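Local structure of 3-deoxy-D-manno-octulosonate 8-phosphate phosphatase KdsC (Haemophilus influenzae, 4HGP) at residues 3-8 with 153-158; 11-16 with 103-108; 54-59 with 77-82. The protein hydrolyses 3-deoxy-D-manno-octulosonate 8-phosphate to 3-deoxy-D-manno-octulosonate and inorganic phosphate, a magnesium-dependent reaction of lipopolysaccharide biosynthesis. One frame throughout, in Å; residues are numbered along the deposited sequence.

Contact 1. Residues 3-8 with 153-158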
loop_
_atom_site.group_PDB
_atom_site.type_symbol
_atom_site.label_atom_id
_atom_site.label_comp_id
_atom_site.label_asym_id
_atom_site.label_seq_id
_atom_site.Cartn_x
_atom_site.Cartn_y
_atom_site.Cartn_z
ATOM N N GLN A 3 -13.797 29.547 -14.763
ATOM C CA GLN A 3 -15.154 30.083 -14.724
ATOM C C GLN A 3 -16.152 29.128 -14.079
ATOM O O GLN A 3 -17.144 29.565 -13.493
ATOM C CB GLN A 3 -15.627 30.518 -16.117
ATOM C CG GLN A 3 -15.111 31.898 -16.546
ATOM C CD GLN A 3 -16.089 33.027 -16.225
ATOM O OE1 GLN A 3 -17.242 32.783 -15.857
ATOM N NE2 GLN A 3 -15.628 34.272 -16.364
ATOM N N LYS A 4 -15.898 27.829 -14.172
ATOM C CA LYS A 4 -16.748 26.886 -13.463
ATOM C C LYS A 4 -16.319 26.745 -11.998
ATOM O O LYS A 4 -17.159 26.772 -11.098
ATOM C CB LYS A 4 -16.847 25.537 -14.190
ATOM C CG LYS A 4 -15.545 24.959 -14.697
ATOM C CD LYS A 4 -15.785 24.082 -15.933
ATOM C CE LYS A 4 -16.817 22.990 -15.667
ATOM N NZ LYS A 4 -18.134 23.210 -16.353
ATOM N N LEU A 5 -15.011 26.646 -11.767
ATOM C CA LEU A 5 -14.450 26.544 -10.414
ATOM C C LEU A 5 -14.866 27.695 -9.500
ATOM O O LEU A 5 -14.991 27.528 -8.290
ATOM C CB LEU A 5 -12.923 26.495 -10.493
ATOM C CG LEU A 5 -12.197 25.180 -10.222
ATOM C CD1 LEU A 5 -13.011 23.993 -10.676
ATOM C CD2 LEU A 5 -10.835 25.196 -10.901
ATOM N N GLU A 6 -15.076 28.859 -10.098
ATOM C CA GLU A 6 -15.435 30.069 -9.370
ATOM C C GLU A 6 -16.822 30.036 -8.746
ATOM O O GLU A 6 -17.092 30.734 -7.765
ATOM C CB GLU A 6 -15.357 31.268 -10.311
ATOM C CG GLU A 6 -14.061 32.004 -10.236
ATOM C CD GLU A 6 -14.036 33.237 -11.108
ATOM O OE1 GLU A 6 -15.063 33.557 -11.746
ATOM O OE2 GLU A 6 -12.981 33.890 -11.155
ATOM N N ASN A 7 -17.713 29.245 -9.327
ATOM C CA ASN A 7 -19.100 29.249 -8.889
ATOM C C ASN A 7 -19.525 27.957 -8.196
ATOM O O ASN A 7 -20.716 27.687 -8.043
ATOM C CB ASN A 7 -20.016 29.567 -10.071
ATOM C CG ASN A 7 -19.753 30.948 -10.657
ATOM O OD1 ASN A 7 -19.418 31.897 -9.936
ATOM N ND2 ASN A 7 -19.906 31.067 -11.970
ATOM N N ILE A 8 -18.545 27.165 -7.770
ATOM C CA ILE A 8 -18.838 25.939 -7.045
ATOM C C ILE A 8 -19.175 26.218 -5.582
ATOM O O ILE A 8 -18.416 26.883 -4.865
ATOM C CB ILE A 8 -17.695 24.904 -7.142
ATOM C CG1 ILE A 8 -17.438 24.521 -8.600
ATOM C CG2 ILE A 8 -18.027 23.669 -6.315
ATOM C CD1 ILE A 8 -18.697 24.212 -9.391
ATOM N N ASP A 153 -8.050 22.097 -3.402
ATOM C CA ASP A 153 -7.059 23.160 -3.528
ATOM C C ASP A 153 -7.336 24.036 -4.738
ATOM O O ASP A 153 -7.199 25.258 -4.667
ATOM C CB ASP A 153 -5.648 22.574 -3.607
ATOM C CG ASP A 153 -5.058 22.291 -2.241
ATOM O OD1 ASP A 153 -5.738 22.541 -1.228
ATOM O OD2 ASP A 153 -3.913 21.805 -2.182
ATOM N N MET A 154 -7.741 23.404 -5.836
ATOM C CA MET A 154 -8.033 24.100 -7.077
ATOM C C MET A 154 -9.250 24.985 -6.929
ATOM O O MET A 154 -9.283 26.111 -7.418
ATOM C CB MET A 154 -8.325 23.095 -8.178
ATOM C CG MET A 154 -7.128 22.557 -8.903
ATOM S SD MET A 154 -7.646 21.315 -10.091
ATOM C CE MET A 154 -8.691 22.299 -11.155
ATOM N N ILE A 155 -10.270 24.454 -6.273
ATOM C CA ILE A 155 -11.527 25.171 -6.156
ATOM C C ILE A 155 -11.342 26.421 -5.310
ATOM O O ILE A 155 -11.751 27.512 -5.703
ATOM C CB ILE A 155 -12.631 24.285 -5.561
ATOM C CG1 ILE A 155 -12.891 23.081 -6.468
ATOM C CG2 ILE A 155 -13.914 25.079 -5.401
ATOM C CD1 ILE A 155 -14.117 22.278 -6.091
ATOM N N LEU A 156 -10.715 26.243 -4.153
ATOM C CA LEU A 156 -10.431 27.343 -3.240
ATOM C C LEU A 156 -9.592 28.445 -3.891
ATOM O O LEU A 156 -9.917 29.625 -3.786
ATOM C CB LEU A 156 -9.735 26.827 -1.979
ATOM C CG LEU A 156 -10.585 25.935 -1.079
ATOM C CD1 LEU A 156 -9.825 25.564 0.171
ATOM C CD2 LEU A 156 -11.894 26.609 -0.733
ATOM N N GLN A 157 -8.514 28.055 -4.556
ATOM C CA GLN A 157 -7.647 29.032 -5.208
ATOM C C GLN A 157 -8.353 29.812 -6.320
ATOM O O GLN A 157 -8.112 31.002 -6.495
ATOM C CB GLN A 157 -6.390 28.367 -5.750
ATOM C CG GLN A 157 -5.455 29.355 -6.411
ATOM C CD GLN A 157 -4.022 28.903 -6.378
ATOM O OE1 GLN A 157 -3.517 28.500 -5.335
ATOM N NE2 GLN A 157 -3.354 28.961 -7.524
ATOM N N ALA A 158 -9.217 29.135 -7.069
ATOM C CA ALA A 158 -10.015 29.788 -8.105
ATOM C C ALA A 158 -10.880 30.888 -7.502
ATOM O O ALA A 158 -11.058 31.943 -8.100
ATOM C CB ALA A 158 -10.877 28.783 -8.802
#

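Contact 2. Residues 11-16 with 103-108. With MG (magnesium ion), chain B; VN4 (oxido(dioxo)vanadium), chain C.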
loop_
_atom_site.group_PDB
_atom_site.type_symbol
_atom_site.label_atom_id
_atom_site.label_comp_id
_atom_site.label_asym_id
_atom_site.label_seq_id
_atom_site.Cartn_x
_atom_site.Cartn_y
_atom_site.Cartn_z
ATOM N N VAL A 11 -19.734 20.182 -3.395
ATOM C CA VAL A 11 -18.918 19.101 -3.940
ATOM C C VAL A 11 -19.445 17.740 -3.494
ATOM O O VAL A 11 -19.591 17.482 -2.296
ATOM C CB VAL A 11 -17.444 19.207 -3.493
ATOM C CG1 VAL A 11 -16.658 18.027 -4.027
ATOM C CG2 VAL A 11 -16.826 20.525 -3.949
ATOM N N ILE A 12 -19.721 16.873 -4.464
ATOM C CA ILE A 12 -20.116 15.501 -4.175
ATOM C C ILE A 12 -18.989 14.540 -4.552
ATOM O O ILE A 12 -18.457 14.599 -5.661
ATOM C CB ILE A 12 -21.387 15.119 -4.940
ATOM C CG1 ILE A 12 -22.506 16.120 -4.630
ATOM C CG2 ILE A 12 -21.787 13.685 -4.617
ATOM C CD1 ILE A 12 -23.785 15.879 -5.421
ATOM N N THR A 13 -18.609 13.669 -3.624
ATOM C CA THR A 13 -17.512 12.750 -3.891
ATOM C C THR A 13 -17.897 11.279 -3.762
ATOM O O THR A 13 -18.631 10.879 -2.861
ATOM C CB THR A 13 -16.283 13.058 -3.005
ATOM O OG1 THR A 13 -15.178 12.233 -3.400
ATOM C CG2 THR A 13 -16.595 12.836 -1.520
ATOM N N ASP A 14 -17.397 10.487 -4.697
ATOM C CA ASP A 14 -17.441 9.045 -4.593
ATOM C C ASP A 14 -16.393 8.607 -3.557
ATOM O O ASP A 14 -15.487 9.370 -3.239
ATOM C CB ASP A 14 -17.120 8.450 -5.953
ATOM C CG ASP A 14 -16.970 6.971 -5.898
ATOM O OD1 ASP A 14 -17.874 6.328 -5.333
ATOM O OD2 ASP A 14 -15.936 6.462 -6.375
ATOM N N VAL A 15 -16.510 7.397 -3.019
ATOM C CA VAL A 15 -15.568 6.959 -1.989
ATOM C C VAL A 15 -14.495 6.017 -2.504
ATOM O O VAL A 15 -13.299 6.325 -2.449
ATOM C CB VAL A 15 -16.282 6.275 -0.817
ATOM C CG1 VAL A 15 -15.286 5.909 0.277
ATOM C CG2 VAL A 15 -17.397 7.165 -0.296
ATOM N N ASP A 16 -14.917 4.847 -2.966
ATOM C CA ASP A 16 -13.947 3.829 -3.341
ATOM C C ASP A 16 -13.245 4.245 -4.622
ATOM O O ASP A 16 -13.895 4.484 -5.654
ATOM C CB ASP A 16 -14.608 2.452 -3.490
ATOM C CG ASP A 16 -15.407 2.049 -2.262
ATOM O OD1 ASP A 16 -14.793 1.877 -1.186
ATOM O OD2 ASP A 16 -16.648 1.899 -2.370
ATOM N N ALA A 103 -19.914 20.316 -8.137
ATOM C CA ALA A 103 -18.798 19.550 -8.691
ATOM C C ALA A 103 -18.794 18.110 -8.179
ATOM O O ALA A 103 -19.095 17.862 -7.011
ATOM C CB ALA A 103 -17.481 20.222 -8.362
ATOM N N TYR A 104 -18.454 17.164 -9.054
ATOM C CA TYR A 104 -18.434 15.747 -8.687
ATOM C C TYR A 104 -17.088 15.151 -9.048
ATOM O O TYR A 104 -16.530 15.464 -10.091
ATOM C CB TYR A 104 -19.544 14.962 -9.406
ATOM C CG TYR A 104 -19.660 13.507 -8.975
ATOM C CD1 TYR A 104 -20.504 13.140 -7.934
ATOM C CD2 TYR A 104 -18.922 12.501 -9.604
ATOM C CE1 TYR A 104 -20.618 11.817 -7.530
ATOM C CE2 TYR A 104 -19.026 11.176 -9.200
ATOM C CZ TYR A 104 -19.882 10.840 -8.162
ATOM O OH TYR A 104 -20.009 9.530 -7.741
ATOM N N ILE A 105 -16.578 14.279 -8.189
ATOM C CA ILE A 105 -15.315 13.602 -8.461
ATOM C C ILE A 105 -15.491 12.079 -8.348
ATOM O O ILE A 105 -15.978 11.577 -7.332
ATOM C CB ILE A 105 -14.208 14.139 -7.537
ATOM C CG1 ILE A 105 -12.899 13.361 -7.724
ATOM C CG2 ILE A 105 -14.673 14.122 -6.092
ATOM C CD1 ILE A 105 -11.734 13.940 -6.950
ATOM N N GLY A 106 -15.122 11.359 -9.409
ATOM C CA GLY A 106 -15.322 9.916 -9.472
ATOM C C GLY A 106 -14.149 9.175 -10.093
ATOM O O GLY A 106 -13.145 9.791 -10.423
ATOM N N ASP A 107 -14.268 7.859 -10.258
ATOM C CA ASP A 107 -13.186 7.071 -10.854
ATOM C C ASP A 107 -13.613 5.932 -11.773
ATOM O O ASP A 107 -12.757 5.283 -12.369
ATOM C CB ASP A 107 -12.316 6.454 -9.758
ATOM C CG ASP A 107 -12.974 5.244 -9.115
ATOM O OD1 ASP A 107 -13.895 5.453 -8.307
ATOM O OD2 ASP A 107 -12.585 4.092 -9.414
ATOM N N ASP A 108 -14.907 5.647 -11.865
ATOM C CA ASP A 108 -15.344 4.470 -12.607
ATOM C C ASP A 108 -16.702 4.683 -13.275
ATOM O O ASP A 108 -17.341 5.717 -13.090
ATOM C CB ASP A 108 -15.349 3.231 -11.693
ATOM C CG ASP A 108 -15.255 1.914 -12.464
ATOM O OD1 ASP A 108 -14.933 1.931 -13.672
ATOM O OD2 ASP A 108 -15.492 0.853 -11.843
HETATM MG MG MG B . -15.337 4.701 -7.153
HETATM V V VN4 C . -17.938 4.249 -5.030
HETATM O O1 VN4 C . -17.708 4.802 -3.044
HETATM O O2 VN4 C . -16.319 3.747 -6.240
HETATM O O3 VN4 C . -19.834 4.454 -5.880
HETATM O O HOH W 1 -14.728 2.840 -7.823
HETATM O O HOH W 2 -16.820 4.791 -8.590
#

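Contact 3. Residues 54-59 with 77-82. With VN4 (oxido(dioxo)vanadium), chain C; KDO (3-deoxy-alpha-D-manno-oct-2-ulopyranosonic acid), chain D.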
loop_
_atom_site.group_PDB
_atom_site.type_symbol
_atom_site.label_atom_id
_atom_site.label_comp_id
_atom_site.label_asym_id
_atom_site.label_seq_id
_atom_site.Cartn_x
_atom_site.Cartn_y
_atom_site.Cartn_z
ATOM N N VAL A 54 -19.991 19.731 1.386
ATOM C CA VAL A 54 -19.409 18.505 0.859
ATOM C C VAL A 54 -20.389 17.344 1.060
ATOM O O VAL A 54 -20.975 17.197 2.129
ATOM C CB VAL A 54 -18.040 18.195 1.532
ATOM C CG1 VAL A 54 -17.460 16.879 1.015
ATOM C CG2 VAL A 54 -17.053 19.340 1.316
ATOM N N ALA A 55 -20.582 16.531 0.028
ATOM C CA ALA A 55 -21.441 15.357 0.148
ATOM C C ALA A 55 -20.759 14.097 -0.369
ATOM O O ALA A 55 -19.870 14.148 -1.225
ATOM C CB ALA A 55 -22.769 15.579 -0.566
ATOM N N VAL A 56 -21.181 12.959 0.169
ATOM C CA VAL A 56 -20.628 11.682 -0.218
ATOM C C VAL A 56 -21.687 10.862 -0.934
ATOM O O VAL A 56 -22.831 10.807 -0.500
ATOM C CB VAL A 56 -20.113 10.931 1.008
ATOM C CG1 VAL A 56 -19.730 9.523 0.638
ATOM C CG2 VAL A 56 -18.939 11.671 1.599
ATOM N N LEU A 57 -21.301 10.251 -2.052
ATOM C CA LEU A 57 -22.186 9.394 -2.827
ATOM C C LEU A 57 -21.452 8.106 -3.188
ATOM O O LEU A 57 -20.510 8.127 -3.979
ATOM C CB LEU A 57 -22.649 10.119 -4.093
ATOM C CG LEU A 57 -23.652 9.408 -5.001
ATOM C CD1 LEU A 57 -24.853 8.917 -4.203
ATOM C CD2 LEU A 57 -24.086 10.335 -6.120
ATOM N N SER A 58 -21.893 6.995 -2.606
ATOM C CA SER A 58 -21.205 5.715 -2.757
ATOM C C SER A 58 -22.166 4.576 -3.074
ATOM O O SER A 58 -23.265 4.519 -2.532
ATOM C CB SER A 58 -20.424 5.381 -1.477
ATOM O OG SER A 58 -19.758 4.136 -1.585
ATOM N N GLY A 59 -21.741 3.668 -3.946
ATOM C CA GLY A 59 -22.515 2.481 -4.255
ATOM C C GLY A 59 -22.387 1.413 -3.183
ATOM O O GLY A 59 -23.060 0.381 -3.234
ATOM N N PHE A 77 -25.462 12.852 2.326
ATOM C CA PHE A 77 -24.886 11.650 1.715
ATOM C C PHE A 77 -25.916 10.569 1.383
ATOM O O PHE A 77 -26.902 10.410 2.085
ATOM C CB PHE A 77 -23.776 11.051 2.602
ATOM C CG PHE A 77 -24.213 10.718 4.014
ATOM C CD1 PHE A 77 -24.845 9.519 4.297
ATOM C CD2 PHE A 77 -23.960 11.595 5.058
ATOM C CE1 PHE A 77 -25.234 9.211 5.587
ATOM C CE2 PHE A 77 -24.342 11.291 6.343
ATOM C CZ PHE A 77 -24.980 10.100 6.611
ATOM N N PHE A 78 -25.674 9.821 0.316
ATOM C CA PHE A 78 -26.458 8.628 0.025
ATOM C C PHE A 78 -25.516 7.441 -0.200
ATOM O O PHE A 78 -24.630 7.497 -1.051
ATOM C CB PHE A 78 -27.338 8.846 -1.207
ATOM C CG PHE A 78 -28.478 9.811 -0.987
ATOM C CD1 PHE A 78 -29.347 9.670 0.087
ATOM C CD2 PHE A 78 -28.671 10.873 -1.852
ATOM C CE1 PHE A 78 -30.398 10.566 0.272
ATOM C CE2 PHE A 78 -29.711 11.773 -1.665
ATOM C CZ PHE A 78 -30.571 11.620 -0.603
ATOM N N LEU A 79 -25.700 6.371 0.568
ATOM C CA LEU A 79 -24.807 5.222 0.494
ATOM C C LEU A 79 -25.522 3.995 -0.079
ATOM O O LEU A 79 -26.744 3.940 -0.094
ATOM C CB LEU A 79 -24.212 4.919 1.871
ATOM C CG LEU A 79 -23.561 6.093 2.600
ATOM C CD1 LEU A 79 -22.955 5.639 3.924
ATOM C CD2 LEU A 79 -22.508 6.793 1.727
ATOM N N GLY A 80 -24.753 3.017 -0.546
ATOM C CA GLY A 80 -25.307 1.854 -1.223
ATOM C C GLY A 80 -26.104 2.208 -2.463
ATOM O O GLY A 80 -27.038 1.496 -2.848
ATOM N N LYS A 81 -25.725 3.301 -3.111
ATOM C CA LYS A 81 -26.535 3.871 -4.180
ATOM C C LYS A 81 -25.829 3.811 -5.536
ATOM O O LYS A 81 -24.917 4.587 -5.805
ATOM C CB LYS A 81 -26.899 5.312 -3.821
ATOM C CG LYS A 81 -27.907 5.958 -4.749
ATOM C CD LYS A 81 -29.337 5.782 -4.256
ATOM C CE LYS A 81 -30.291 6.575 -5.136
ATOM N NZ LYS A 81 -31.723 6.238 -4.910
ATOM N N LEU A 82 -26.274 2.892 -6.391
ATOM C CA LEU A 82 -25.585 2.595 -7.643
ATOM C C LEU A 82 -26.114 3.386 -8.832
ATOM O O LEU A 82 -25.426 3.532 -9.843
ATOM C CB LEU A 82 -25.657 1.097 -7.938
ATOM C CG LEU A 82 -24.715 0.252 -7.080
ATOM C CD1 LEU A 82 -24.952 -1.217 -7.341
ATOM C CD2 LEU A 82 -23.280 0.619 -7.379
HETATM V V VN4 C . -17.938 4.249 -5.030
HETATM O O1 VN4 C . -17.708 4.802 -3.044
HETATM O O2 VN4 C . -16.319 3.747 -6.240
HETATM O O3 VN4 C . -19.834 4.454 -5.880
HETATM C C1 KDO D . -16.959 -4.197 -5.493
HETATM O O1A KDO D . -17.325 -4.576 -4.354
HETATM O O1B KDO D . -15.781 -4.410 -5.866
HETATM C C2 KDO D . -17.904 -3.476 -6.402
HETATM O O2 KDO D . -17.147 -3.119 -7.629
HETATM C C3 KDO D . -18.799 -4.184 -6.695
HETATM C C4 KDO D . -19.840 -3.670 -7.234
HETATM O O4 KDO D . -21.020 -4.456 -6.675
HETATM C C5 KDO D . -20.191 -2.257 -6.949
HETATM O O5 KDO D . -21.008 -2.327 -5.873
HETATM C C6 KDO D . -19.049 -1.132 -6.692
HETATM O O6 KDO D . -18.391 -2.200 -5.753
HETATM C C7 KDO D . -19.354 -0.034 -6.089
HETATM O O7 KDO D . -20.473 -0.261 -5.190
HETATM C C8 KDO D . -19.696 1.115 -7.109
HETATM O O8 KDO D . -19.662 2.419 -6.642
#

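Contact 1. Residues 3-8 with 153-158
Leu-5 carries most of this contact. It lies over the last turn and a half of helix 147-158 and meets three of its residues. Its CB sits 3.5 Å from CB of Ala-158, a close methyl-to-methylene touch. Further out, its CD2 branch reaches CE of Met-154 at 3.6 Å. Met-154 is bent at its last torsion (chi3 62°), which turns the terminal methyl back to the leucine. The other branch, CD1, stands 4.3 Å from CG1 of Ile-155, a looser touch.

Ile-155 packs beside Leu-5. Its CG2 lies 3.9 Å from the backbone O of Leu-5. Its extended arm ends at CD1, 4.2 Å from CG2 of Ile-8, and these two isoleucines cross at about a right angle. Near the helix end, CG of Glu-6 rests 3.7 Å from O of Ala-158.

Residues 5-8 form a type I turn, which brings Leu-5 and Ile-8 to the same helix. Two glutamines tie the ends together. NE2 of Gln-159 bonds to the backbone O of both Leu-5 and Ile-8, while NE2 of Gln-2 bonds to Ala-158 O and to Glu-6 OE2. Leu-5 and Met-154 also touch Phe-122 of strand 120-123.

The contact thus joins the N-terminal helix and turn to the end of helix 147-158 at the margin of the fold. No hydrogen bond passes directly between the two segments. Apolar side-chain contacts hold them directly, and the glutamine amides from just outside supply the polar links.

Contact 2. Residues 11-16 with 103-108
CB of Asp-14 lies 3.6 Å from OH of Tyr-104, a hydroxyl that bonds to Asp-111 and Lys-84. With CG anti to the backbone N (chi1 173°), the carboxylate is carried to the metal site. OD1 lies 2.1 Å from the vanadium of the bound oxovanadium group, and OD2 binds magnesium at 2.0 Å. Asp-16 O and Asp-107 OD1 bind the same ion, with two waters; O2 of the vanadium group is also modelled at the ion, but implausibly close, so that bond is doubtful. OD2 of Asp-107 forms a salt bridge with Arg-39 of the third subunit.

This is the metal site of the haloacid dehalogenase (HAD) fold, set at the C-terminal ends of parallel strands. Asp-14 and Asp-16 match its DxD motif, and the place of OD1 at vanadium is consistent with the nucleophile of that family. O1 of the vanadium group is gripped by the backbone N of Val-15 and of Asp-16.

Behind the site the strands pair in register. Ile-12 N bonds to Ala-103 O at 2.8 Å, and Asp-14 N to Ile-105 O at a nearly straight 174°. Ile-12 CG2 packs 3.6 Å from CD1 of Tyr-104.

Contact 3. Residues 54-59 with 77-82
Val-56 and Phe-77 pair across neighbouring parallel strands, their side chains on the same face. The strands belong to a beta-alpha-beta unit, in which helix 63-72 links strand 53-57 to the outer strand 76-78 of the HAD-type sheet.

On the face of Val-56, its CB stands 4.0 Å from CB of Phe-77. The phenylalanine ring then leads away from strand 53-57 and packs on Arg-66 and Ile-69 of the linking helix. Leu-79 takes over further along. Its CD2 crosses to CG1 of Val-56 and also lies near CB of Ser-58.

On the opposite face, with CG anti to the backbone N (chi1 -177°), the side chain of Leu-57 swings toward strand 76-78. Its CD1 comes 3.5 Å from O of Phe-78, close to that residue's CB. The ring of Phe-78 turns the other way, to Leu-91 and Gln-94 of helix 84-95.

Backbone bonds fix this register. Phe-78 N bonds to Val-56 O, and Ser-58 N to Phe-78 O at 3.2 Å. Past the strands, Lys-81 N bonds to Ser-58 O at 2.8 Å, almost straight at 176°.

The strand end opens on the active site. Ser-58 OG lies 2.6 Å from O1 of the vanadium group. Arg-60 O lies within bonding reach of the same hydroxyl, so the acceptor of its proton is not settled. Gly-59 N bonds to O3 of the group at 2.8 Å. The end of Leu-82 reaches the same place: its CD2 rests 3.7 Å from CA of Gly-59 and 3.6 Å from C8 of the bound KDO.

How the contacts relate
Contact 2 is fully buried near the centre of the chain, with its centre about 16 Å from that of contact 1 and about 9 Å from that of contact 3. Contacts 2 and 3 share one parallel sheet, since strands 10-13 and 53-57 are neighbours in it. Both offer backbone N-H groups to the vanadium group, but contact 2 adds carboxylates and magnesium, and contact 3 a hydroxyl. Contact 3 is partly buried, at an outer strand of the sheet within this chain. Contact 1 is also partly buried, lies across the chain's centre from contact 3 and is apolar. It still touches contact 2: Ile-155 CD1 packs on Val-11 CG2 at 3.9 Å.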